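Local coordinates for protein putative alpha KG dependent 2,4-D dioxygenase (Burkholderia xenovorans, PDB 5J92) that probably acts as an iron(II)- and 2-oxoglutarate-dependent dioxygenase of the TfdA family, oxidising an organic substrate, at residues Ser118-Asp124 against Asn266-Arg272; Gly147-Asp153 against Phe250-Trp256; His17-Ala21 against Asp153-Ala157. All coordinates share one frame; numbering follows the deposited sequence. Where two conformers were deposited one is given.

Contact 1: Ser118-Asp124 against Asn266-Arg272; sequences SRRWHSD and NRALMHR. With FE2 (Fe (II) ion), chain E.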
loop_
_atom_site.group_PDB
_atom_site.type_symbol
_atom_site.label_atom_id
_atom_site.label_comp_id
_atom_site.label_asym_id
_atom_site.label_seq_id
_atom_site.Cartn_x
_atom_site.Cartn_y
_atom_site.Cartn_z
ATOM N N SER A 118 -10.075 -3.013 9.897
ATOM C CA SER A 118 -10.906 -3.219 8.717
ATOM C C SER A 118 -10.647 -2.189 7.624
ATOM O O SER A 118 -11.144 -2.367 6.503
ATOM C CB SER A 118 -12.388 -3.208 9.101
ATOM O OG SER A 118 -12.763 -4.453 9.656
ATOM N N ARG A 119 -9.872 -1.137 7.910
ATOM C CA ARG A 119 -9.485 -0.191 6.868
ATOM C C ARG A 119 -8.344 -0.715 6.007
ATOM O O ARG A 119 -7.986 -0.073 5.014
ATOM C CB ARG A 119 -9.103 1.158 7.485
ATOM C CG ARG A 119 -10.258 1.851 8.171
ATOM C CD ARG A 119 -9.813 3.132 8.846
ATOM N NE ARG A 119 -10.958 3.840 9.409
ATOM C CZ ARG A 119 -10.886 5.019 10.003
ATOM N NH1 ARG A 119 -9.715 5.637 10.120
ATOM N NH2 ARG A 119 -11.989 5.580 10.484
ATOM N N ARG A 120 -7.780 -1.863 6.372
ATOM C CA ARG A 120 -6.760 -2.538 5.587
ATOM C C ARG A 120 -7.395 -3.684 4.803
ATOM O O ARG A 120 -8.279 -4.386 5.312
ATOM C CB ARG A 120 -5.639 -3.045 6.510
ATOM C CG ARG A 120 -4.819 -1.888 7.131
ATOM C CD ARG A 120 -4.348 -2.151 8.550
ATOM N NE ARG A 120 -3.509 -1.063 9.068
ATOM C CZ ARG A 120 -3.957 -0.013 9.759
ATOM N NH1 ARG A 120 -5.249 0.115 10.023
ATOM N NH2 ARG A 120 -3.115 0.914 10.200
ATOM N N TRP A 121 -6.952 -3.862 3.556
ATOM C CA TRP A 121 -7.502 -4.913 2.697
ATOM C C TRP A 121 -7.341 -6.288 3.337
ATOM O O TRP A 121 -6.234 -6.680 3.725
ATOM C CB TRP A 121 -6.799 -4.928 1.340
ATOM C CG TRP A 121 -7.080 -3.774 0.435
ATOM C CD1 TRP A 121 -6.246 -2.727 0.163
ATOM C CD2 TRP A 121 -8.262 -3.570 -0.358
ATOM N NE1 TRP A 121 -6.847 -1.875 -0.752
ATOM C CE2 TRP A 121 -8.082 -2.377 -1.076
ATOM C CE3 TRP A 121 -9.456 -4.289 -0.525
ATOM C CZ2 TRP A 121 -9.050 -1.877 -1.954
ATOM C CZ3 TRP A 121 -10.424 -3.789 -1.406
ATOM C CH2 TRP A 121 -10.205 -2.600 -2.102
ATOM N N HIS A 122 -8.437 -7.040 3.431
ATOM C CA HIS A 122 -8.355 -8.362 4.045
ATOM C C HIS A 122 -9.480 -9.248 3.512
ATOM O O HIS A 122 -10.415 -8.780 2.863
ATOM C CB HIS A 122 -8.409 -8.236 5.573
ATOM C CG HIS A 122 -9.688 -7.653 6.066
ATOM N ND1 HIS A 122 -10.010 -6.322 5.890
ATOM C CD2 HIS A 122 -10.745 -8.220 6.696
ATOM C CE1 HIS A 122 -11.207 -6.089 6.398
ATOM N NE2 HIS A 122 -11.674 -7.222 6.895
ATOM N N SER A 123 -9.357 -10.548 3.770
ATOM C CA SER A 123 -10.408 -11.532 3.525
ATOM C C SER A 123 -10.815 -12.131 4.869
ATOM O O SER A 123 -9.948 -12.539 5.649
ATOM C CB SER A 123 -9.933 -12.631 2.569
ATOM O OG SER A 123 -10.982 -13.552 2.276
ATOM N N ASP A 124 -12.121 -12.150 5.149
ATOM C CA ASP A 124 -12.615 -12.443 6.499
ATOM C C ASP A 124 -12.142 -13.792 7.023
ATOM O O ASP A 124 -12.321 -14.824 6.370
ATOM C CB ASP A 124 -14.138 -12.390 6.532
ATOM C CG ASP A 124 -14.648 -10.968 6.525
ATOM O OD1 ASP A 124 -13.771 -10.085 6.616
ATOM O OD2 ASP A 124 -15.882 -10.741 6.434
ATOM N N ASN A 266 -15.929 -14.163 0.366
ATOM C CA ASN A 266 -14.538 -13.996 0.770
ATOM C C ASN A 266 -13.585 -14.916 0.013
ATOM O O ASN A 266 -12.377 -14.657 -0.003
ATOM C CB ASN A 266 -14.405 -14.219 2.279
ATOM C CG ASN A 266 -15.117 -13.148 3.083
ATOM O OD1 ASN A 266 -14.592 -12.061 3.252
ATOM N ND2 ASN A 266 -16.315 -13.449 3.571
ATOM N N ARG A 267 -14.097 -15.972 -0.622
ATOM C CA ARG A 267 -13.255 -16.904 -1.368
ATOM C C ARG A 267 -12.709 -16.308 -2.654
ATOM O O ARG A 267 -11.829 -16.921 -3.263
ATOM C CB ARG A 267 -14.042 -18.178 -1.694
ATOM C CG ARG A 267 -14.590 -18.888 -0.463
ATOM C CD ARG A 267 -15.567 -19.992 -0.827
ATOM N NE ARG A 267 -16.801 -19.476 -1.418
ATOM C CZ ARG A 267 -17.873 -20.224 -1.653
ATOM N NH1 ARG A 267 -17.852 -21.520 -1.343
ATOM N NH2 ARG A 267 -18.961 -19.683 -2.193
ATOM N N ALA A 268 -13.201 -15.132 -3.072
ATOM C CA ALA A 268 -12.779 -14.499 -4.313
ATOM C C ALA A 268 -12.356 -13.047 -4.135
ATOM O O ALA A 268 -12.072 -12.377 -5.130
ATOM C CB ALA A 268 -13.909 -14.558 -5.354
ATOM N N LEU A 269 -12.322 -12.533 -2.909
ATOM C CA LEU A 269 -12.194 -11.098 -2.727
ATOM C C LEU A 269 -11.284 -10.761 -1.565
ATOM O O LEU A 269 -10.999 -11.588 -0.696
ATOM C CB LEU A 269 -13.552 -10.434 -2.445
ATOM C CG LEU A 269 -14.623 -10.568 -3.513
ATOM C CD1 LEU A 269 -15.965 -10.340 -2.894
ATOM C CD2 LEU A 269 -14.328 -9.524 -4.604
ATOM N N MET A 270 -10.855 -9.508 -1.576
ATOM C CA MET A 270 -10.476 -8.766 -0.395
ATOM C C MET A 270 -11.458 -7.611 -0.301
ATOM O O MET A 270 -12.090 -7.225 -1.298
ATOM C CB MET A 270 -9.033 -8.247 -0.473
ATOM C CG MET A 270 -7.964 -9.283 -0.110
ATOM S SD MET A 270 -6.354 -8.542 0.185
ATOM C CE MET A 270 -6.121 -7.601 -1.309
ATOM N N HIS A 271 -11.613 -7.079 0.901
ATOM C CA HIS A 271 -12.458 -5.904 1.056
ATOM C C HIS A 271 -11.870 -5.032 2.153
ATOM O O HIS A 271 -11.023 -5.465 2.936
ATOM C CB HIS A 271 -13.896 -6.281 1.393
ATOM C CG HIS A 271 -14.039 -6.854 2.763
ATOM N ND1 HIS A 271 -13.709 -8.160 3.061
ATOM C CD2 HIS A 271 -14.432 -6.288 3.927
ATOM C CE1 HIS A 271 -13.901 -8.374 4.349
ATOM N NE2 HIS A 271 -14.348 -7.256 4.893
ATOM N N ARG A 272 -12.350 -3.796 2.218
ATOM C CA ARG A 272 -11.921 -2.895 3.273
ATOM C C ARG A 272 -12.985 -1.831 3.441
ATOM O O ARG A 272 -13.702 -1.512 2.491
ATOM C CB ARG A 272 -10.566 -2.242 2.959
ATOM C CG ARG A 272 -10.628 -1.214 1.821
ATOM C CD ARG A 272 -9.275 -0.546 1.542
ATOM N NE ARG A 272 -9.405 0.467 0.487
ATOM C CZ ARG A 272 -8.486 1.389 0.214
ATOM N NH1 ARG A 272 -7.370 1.415 0.913
ATOM N NH2 ARG A 272 -8.691 2.297 -0.748
HETATM FE FE FE2 E . -14.052 -7.735 7.267
HETATM O O HOH W 1 -6.141 -0.293 3.077
#
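His-122 and His-271 face each other as an antiparallel hydrogen-bonded pair, each backbone N donating to the other's O, and both rings turn to the same iron(II) ion. This is a tight part of the contact. In each histidine CG stands between the backbone N and the carbonyl carbon (chi1 63° and 69°), which brings the ring back toward the facing segment, where the metal sits. The iron is bound by His-122 NE2 at 2.5 Å, His-271 NE2 at 2.4 Å and Asp-124 OD1 at 2.5 Å. The shared metal draws His-122 NE2 to 3.3 Å from His-271 NE2 with no hydrogen bond between them. Away from the iron, His-122 ND1 donates to Arg-120 O at 2.7 Å, which fixes the rotation of the ring. The ligands form the facial triad of two histidines and one carboxylate found in double-stranded beta-helix dioxygenases. Second-shell Asn-266 holds the carboxylate's backbone: Asp-124 N reaches Asn-266 OD1 at 3.1 Å from above the carbonyl plane, and Ser-123 OG donates to Asn-266 O at 2.9 Å. Ser-135 meets both Asp-124 OD2 and Asn-266 ND2. Equally close-packed, Arg-272 CD lies over the face of Trp-121, 3.6 Å from the centroid of the five-membered ring, with guanidinium and indole planes 8° apart. The Ser-118 to Arg-120 side is looser and hydrated: a water links Arg-119 O to Arg-272 NH1, whose salt bridge goes to Glu-243 of the second subunit, while Arg-119 NH1 pairs with Asp-236 of that subunit.

Contact 2: Gly147-Asp153 against Phe250-Trp256; sequences GQTQFAD and FVYSHEW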
loop_
_atom_site.group_PDB
_atom_site.type_symbol
_atom_site.label_atom_id
_atom_site.label_comp_id
_atom_site.label_asym_id
_atom_site.label_seq_id
_atom_site.Cartn_x
_atom_site.Cartn_y
_atom_site.Cartn_z
ATOM N N GLY A 147 -17.214 6.283 4.057
ATOM C CA GLY A 147 -17.844 5.099 4.599
ATOM C C GLY A 147 -18.150 4.023 3.587
ATOM O O GLY A 147 -18.923 3.110 3.888
ATOM N N GLN A 148 -17.551 4.092 2.401
ATOM C CA GLN A 148 -17.730 3.051 1.407
ATOM C C GLN A 148 -17.117 1.746 1.893
ATOM O O GLN A 148 -16.219 1.724 2.733
ATOM C CB GLN A 148 -17.069 3.450 0.079
ATOM C CG GLN A 148 -17.620 4.749 -0.543
ATOM C CD GLN A 148 -16.930 5.999 -0.005
ATOM O OE1 GLN A 148 -16.165 5.936 0.965
ATOM N NE2 GLN A 148 -17.238 7.150 -0.604
ATOM N N THR A 149 -17.635 0.651 1.383
ATOM C CA THR A 149 -16.940 -0.625 1.457
ATOM C C THR A 149 -16.410 -0.914 0.058
ATOM O O THR A 149 -17.146 -0.782 -0.922
ATOM C CB THR A 149 -17.847 -1.763 1.938
ATOM O OG1 THR A 149 -18.481 -1.392 3.158
ATOM C CG2 THR A 149 -17.017 -3.026 2.207
ATOM N N GLN A 150 -15.128 -1.241 -0.035
ATOM C CA GLN A 150 -14.480 -1.489 -1.308
ATOM C C GLN A 150 -14.125 -2.964 -1.426
ATOM O O GLN A 150 -13.812 -3.623 -0.428
ATOM C CB GLN A 150 -13.222 -0.622 -1.468
ATOM C CG GLN A 150 -13.501 0.867 -1.364
ATOM C CD GLN A 150 -12.313 1.738 -1.763
ATOM O OE1 GLN A 150 -11.147 1.362 -1.588
ATOM N NE2 GLN A 150 -12.614 2.917 -2.308
ATOM N N PHE A 151 -14.190 -3.478 -2.657
ATOM C CA PHE A 151 -14.002 -4.897 -2.925
ATOM C C PHE A 151 -13.004 -5.050 -4.055
ATOM O O PHE A 151 -13.154 -4.422 -5.107
ATOM C CB PHE A 151 -15.330 -5.586 -3.280
ATOM C CG PHE A 151 -16.358 -5.499 -2.192
ATOM C CD1 PHE A 151 -16.384 -6.448 -1.180
ATOM C CD2 PHE A 151 -17.281 -4.452 -2.163
ATOM C CE1 PHE A 151 -17.324 -6.377 -0.156
ATOM C CE2 PHE A 151 -18.225 -4.365 -1.147
ATOM C CZ PHE A 151 -18.245 -5.334 -0.138
ATOM N N ALA A 152 -11.998 -5.892 -3.842
ATOM C CA ALA A 152 -10.954 -6.133 -4.826
ATOM C C ALA A 152 -11.065 -7.559 -5.343
ATOM O O ALA A 152 -11.070 -8.516 -4.555
ATOM C CB ALA A 152 -9.572 -5.866 -4.232
ATOM N N ASP A 153 -11.156 -7.697 -6.663
ATOM C CA ASP A 153 -11.397 -8.996 -7.297
ATOM C C ASP A 153 -10.086 -9.777 -7.408
ATOM O O ASP A 153 -9.230 -9.447 -8.236
ATOM C CB ASP A 153 -12.033 -8.787 -8.667
ATOM C CG ASP A 153 -12.518 -10.099 -9.307
ATOM O OD1 ASP A 153 -12.035 -11.193 -8.915
ATOM O OD2 ASP A 153 -13.385 -10.010 -10.212
ATOM N N PHE A 250 -9.203 -3.496 -10.527
ATOM C CA PHE A 250 -9.646 -4.689 -9.821
ATOM C C PHE A 250 -10.593 -4.366 -8.671
ATOM O O PHE A 250 -10.962 -5.275 -7.924
ATOM C CB PHE A 250 -8.441 -5.474 -9.279
ATOM C CG PHE A 250 -7.426 -5.824 -10.320
ATOM C CD1 PHE A 250 -7.804 -6.461 -11.499
ATOM C CD2 PHE A 250 -6.096 -5.457 -10.152
ATOM C CE1 PHE A 250 -6.862 -6.765 -12.461
ATOM C CE2 PHE A 250 -5.141 -5.769 -11.109
ATOM C CZ PHE A 250 -5.529 -6.425 -12.272
ATOM N N VAL A 251 -10.986 -3.099 -8.506
ATOM C CA VAL A 251 -11.693 -2.642 -7.313
ATOM C C VAL A 251 -13.063 -2.081 -7.677
ATOM O O VAL A 251 -13.211 -1.349 -8.665
ATOM C CB VAL A 251 -10.865 -1.590 -6.548
ATOM C CG1 VAL A 251 -11.701 -0.963 -5.419
ATOM C CG2 VAL A 251 -9.605 -2.275 -5.971
ATOM N N TYR A 252 -14.064 -2.452 -6.878
ATOM C CA TYR A 252 -15.386 -1.833 -6.876
ATOM C C TYR A 252 -15.595 -1.159 -5.523
ATOM O O TYR A 252 -15.432 -1.796 -4.478
ATOM C CB TYR A 252 -16.490 -2.875 -7.131
ATOM C CG TYR A 252 -17.895 -2.415 -6.771
ATOM C CD1 TYR A 252 -18.545 -1.443 -7.522
ATOM C CD2 TYR A 252 -18.568 -2.951 -5.678
ATOM C CE1 TYR A 252 -19.828 -1.030 -7.194
ATOM C CE2 TYR A 252 -19.857 -2.534 -5.332
ATOM C CZ TYR A 252 -20.478 -1.572 -6.104
ATOM O OH TYR A 252 -21.748 -1.139 -5.795
ATOM N N SER A 253 -15.953 0.117 -5.547
ATOM C CA SER A 253 -16.229 0.889 -4.340
ATOM C C SER A 253 -17.743 1.020 -4.167
ATOM O O SER A 253 -18.428 1.599 -5.022
ATOM C CB SER A 253 -15.560 2.265 -4.428
ATOM O OG SER A 253 -15.740 3.005 -3.225
ATOM N N HIS A 254 -18.277 0.460 -3.089
ATOM C CA HIS A 254 -19.722 0.458 -2.912
ATOM C C HIS A 254 -20.157 1.701 -2.148
ATOM O O HIS A 254 -19.804 1.868 -0.970
ATOM C CB HIS A 254 -20.201 -0.797 -2.190
ATOM C CG HIS A 254 -21.690 -0.882 -2.095
ATOM N ND1 HIS A 254 -22.491 -1.071 -3.204
ATOM C CD2 HIS A 254 -22.527 -0.758 -1.039
ATOM C CE1 HIS A 254 -23.757 -1.089 -2.827
ATOM N NE2 HIS A 254 -23.806 -0.899 -1.519
ATOM N N GLU A 255 -20.936 2.560 -2.816
ATOM C CA GLU A 255 -21.607 3.679 -2.158
ATOM C C GLU A 255 -22.882 3.156 -1.509
ATOM O O GLU A 255 -23.817 2.739 -2.202
ATOM C CB GLU A 255 -21.922 4.796 -3.153
ATOM C CG GLU A 255 -20.694 5.499 -3.718
ATOM C CD GLU A 255 -19.987 6.361 -2.689
ATOM O OE1 GLU A 255 -20.578 6.652 -1.624
ATOM O OE2 GLU A 255 -18.828 6.745 -2.936
ATOM N N TRP A 256 -22.921 3.185 -0.184
ATOM C CA TRP A 256 -24.007 2.566 0.558
ATOM C C TRP A 256 -25.308 3.343 0.413
ATOM O O TRP A 256 -25.323 4.575 0.338
ATOM C CB TRP A 256 -23.638 2.467 2.039
ATOM C CG TRP A 256 -22.713 1.344 2.316
ATOM C CD1 TRP A 256 -21.345 1.384 2.362
ATOM C CD2 TRP A 256 -23.091 -0.006 2.585
ATOM N NE1 TRP A 256 -20.847 0.128 2.665
ATOM C CE2 TRP A 256 -21.902 -0.740 2.799
ATOM C CE3 TRP A 256 -24.323 -0.669 2.662
ATOM C CZ2 TRP A 256 -21.906 -2.108 3.073
ATOM C CZ3 TRP A 256 -24.328 -2.023 2.957
ATOM C CH2 TRP A 256 -23.119 -2.728 3.154
#
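Asp-153 N donates to Phe-250 O at 2.7 Å, closing one end of a pair of antiparallel strands, 149-153 and 251-254, whose axes run at 162° to each other. They belong to a three-stranded antiparallel sheet of the double-stranded beta-helix (cupin-type) core, with strand 251-254 at its edge and 149-153 in the middle. The pairing continues through Phe-151 and Tyr-252, which exchange backbone bonds both ways, to Thr-149 and His-254, where His-254 N meets Thr-149 O at 2.7 Å but the return bond from Thr-149 N is weak.

On the face carrying Phe-151 and Tyr-252, the two rings lie side by side and point the same way, Phe-151 CD2 coming to 4.0 Å from Tyr-252 CD2. This layer packs on strands 50-53 and 261-265. Tyr-252 CG stands opposite the backbone N (chi1 164°), an orientation that brings its hydroxyl alongside the next residue on this face: Tyr-252 OH and His-254 ND1 share a 2.7 Å hydrogen bond, and His-254 NE2 is hydrogen-bonded to Asp-260. Bonds at both nitrogens would fix the ring's orientation.

The opposite face carries Gln-150 and Ser-253 beside Ala-152 and Val-251. Gln-150 NE2 gives a rather long 3.3 Å bond to Ser-253 OG, while its OE1 accepts from Arg-272.

Just beyond the strand ends, Gln-148 and Glu-255 extend in the same direction, and Gln-148 NE2 meets the syn side of Glu-255 OE2 at 2.9 Å, with amide and carboxylate planes 83° apart. Trp-256 receives His-254 CD2 over the centre of one face, and its NE1 donates within the indole plane to Thr-149 OG1, 2.9 Å away.

Contact 3: His17-Ala21 against Asp153-Ala157; sequences HPFIA and DMRAA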
loop_
_atom_site.group_PDB
_atom_site.type_symbol
_atom_site.label_atom_id
_atom_site.label_comp_id
_atom_site.label_asym_id
_atom_site.label_seq_id
_atom_site.Cartn_x
_atom_site.Cartn_y
_atom_site.Cartn_z
ATOM N N HIS A 17 -21.029 -3.278 -11.500
ATOM C CA HIS A 17 -19.658 -3.303 -11.967
ATOM C C HIS A 17 -19.627 -4.418 -12.999
ATOM O O HIS A 17 -20.429 -5.355 -12.898
ATOM C CB HIS A 17 -18.689 -3.589 -10.798
ATOM C CG HIS A 17 -17.244 -3.594 -11.178
ATOM N ND1 HIS A 17 -16.621 -4.702 -11.712
ATOM C CD2 HIS A 17 -16.292 -2.635 -11.083
ATOM C CE1 HIS A 17 -15.352 -4.418 -11.952
ATOM N NE2 HIS A 17 -15.124 -3.173 -11.568
ATOM N N PRO A 18 -18.788 -4.332 -14.023
ATOM C CA PRO A 18 -18.847 -5.376 -15.064
ATOM C C PRO A 18 -18.614 -6.787 -14.528
ATOM O O PRO A 18 -19.155 -7.747 -15.091
ATOM C CB PRO A 18 -17.765 -4.941 -16.067
ATOM C CG PRO A 18 -16.955 -3.908 -15.348
ATOM C CD PRO A 18 -17.883 -3.234 -14.395
ATOM N N PHE A 19 -17.853 -6.959 -13.451
ATOM C CA PHE A 19 -17.629 -8.332 -13.002
ATOM C C PHE A 19 -17.498 -8.541 -11.496
ATOM O O PHE A 19 -17.398 -9.698 -11.076
ATOM C CB PHE A 19 -16.386 -8.911 -13.715
ATOM C CG PHE A 19 -15.154 -8.042 -13.643
ATOM C CD1 PHE A 19 -14.361 -8.020 -12.500
ATOM C CD2 PHE A 19 -14.751 -7.294 -14.745
ATOM C CE1 PHE A 19 -13.201 -7.247 -12.439
ATOM C CE2 PHE A 19 -13.596 -6.512 -14.697
ATOM C CZ PHE A 19 -12.813 -6.488 -13.534
ATOM N N ILE A 20 -17.509 -7.502 -10.668
ATOM C CA ILE A 20 -17.341 -7.674 -9.224
ATOM C C ILE A 20 -18.679 -7.724 -8.499
ATOM O O ILE A 20 -18.860 -8.525 -7.581
ATOM C CB ILE A 20 -16.460 -6.555 -8.638
ATOM C CG1 ILE A 20 -15.055 -6.609 -9.233
ATOM C CG2 ILE A 20 -16.412 -6.681 -7.100
ATOM C CD1 ILE A 20 -14.182 -5.445 -8.809
ATOM N N ALA A 21 -19.615 -6.850 -8.867
ATOM C CA ALA A 21 -20.783 -6.599 -8.039
ATOM C C ALA A 21 -22.032 -6.477 -8.896
ATOM O O ALA A 21 -21.988 -5.976 -10.023
ATOM C CB ALA A 21 -20.612 -5.317 -7.207
ATOM N N ASP A 153 -11.156 -7.697 -6.663
ATOM C CA ASP A 153 -11.397 -8.996 -7.297
ATOM C C ASP A 153 -10.086 -9.777 -7.408
ATOM O O ASP A 153 -9.230 -9.447 -8.236
ATOM C CB ASP A 153 -12.033 -8.787 -8.667
ATOM C CG ASP A 153 -12.518 -10.099 -9.307
ATOM O OD1 ASP A 153 -12.035 -11.193 -8.915
ATOM O OD2 ASP A 153 -13.385 -10.010 -10.212
ATOM N N MET A 154 -9.922 -10.809 -6.573
ATOM C CA MET A 154 -8.714 -11.632 -6.604
ATOM C C MET A 154 -8.661 -12.582 -7.803
ATOM O O MET A 154 -7.579 -13.110 -8.111
ATOM C CB MET A 154 -8.592 -12.450 -5.312
ATOM C CG MET A 154 -8.448 -11.610 -4.040
ATOM S SD MET A 154 -6.999 -10.540 -4.075
ATOM C CE MET A 154 -7.726 -8.996 -4.534
ATOM N N ARG A 155 -9.804 -12.863 -8.438
ATOM C CA ARG A 155 -9.798 -13.645 -9.678
ATOM C C ARG A 155 -9.235 -12.813 -10.823
ATOM O O ARG A 155 -8.354 -13.266 -11.566
ATOM C CB ARG A 155 -11.216 -14.113 -10.023
ATOM C CG ARG A 155 -12.035 -14.597 -8.840
ATOM C CD ARG A 155 -13.517 -14.628 -9.178
ATOM N NE ARG A 155 -13.997 -13.291 -9.567
ATOM C CZ ARG A 155 -15.214 -13.025 -10.039
ATOM N NH1 ARG A 155 -16.111 -14.002 -10.184
ATOM N NH2 ARG A 155 -15.543 -11.769 -10.352
ATOM N N ALA A 156 -9.758 -11.589 -10.985
ATOM C CA ALA A 156 -9.263 -10.688 -12.013
ATOM C C ALA A 156 -7.785 -10.392 -11.806
ATOM O O ALA A 156 -7.011 -10.339 -12.769
ATOM C CB ALA A 156 -10.078 -9.385 -12.003
ATOM N N ALA A 157 -7.372 -10.202 -10.550
ATOM C CA ALA A 157 -5.964 -9.945 -10.277
ATOM C C ALA A 157 -5.110 -11.138 -10.679
ATOM O O ALA A 157 -4.035 -10.973 -11.267
ATOM C CB ALA A 157 -5.764 -9.616 -8.797
#
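Phe-19 O and Arg-155 NH2 make the hydrogen bond that crosses this contact, 2.9 Å long and bent: the acceptor lies in the guanidinium plane, but the nitrogen sits above the plane of the carbonyl. The charged interactions stay within 153-157. Arg-155 grips Asp-153 side-on, NE to OD1 at 2.9 Å and NH2 to OD2 at 2.8 Å in a salt bridge, its chain folding back at chi3 (-59°) to do so. Asp-153 is the N-cap of helix 154-159, and its OD1 also accepts from Ala-156 N at 3.1 Å, from the face of the carboxylate opposite to Arg-155 NE. Arg-155 NH1 goes to Gln-47 O. On the loop, His-17 ND1 takes both Phe-19 N and Ile-20 N, pinning the turn. Apolar and edge contacts complete the join: Phe-19 sets the CD1 edge of its ring 3.2 Å from Asp-153 OD2 and CE1 at 3.8 Å from Ala-156 CB, and Ile-20 CG1 slides past Asp-153 CB at 3.8 Å. The 17-21 turn, between strands 12-15 and 21-25, thus abuts the first turn of helix 154-159, with Ile-20 wedged against Tyr-252 of strand 251-254 and Val-50 of strand 50-53.

Contacts 1 and 2 meet in one sheet, where strand 149-153 lies between 251-254 and 269-273; Ala-152 N and Met-270 O, 2.9 Å apart, join them, and their centres are about 10 Å apart. Contact 3 continues from contact 2 through shared Asp-153, at the passage from strand 149-153 into helix 154-159, and Ile-20 CD1 packs 3.3 Å from Phe-250 O. It is tied to contact 1 by the backbone hydrogen bond between Met-154 N and Ala-268 O, 3.0 Å long. Contact 1 holds the iron site itself; the Phe-151 side chain of contact 2 comes within about 4 Å of that of His-271, while the Ile-20 side chain of contact 3 stays about 9 Å from it.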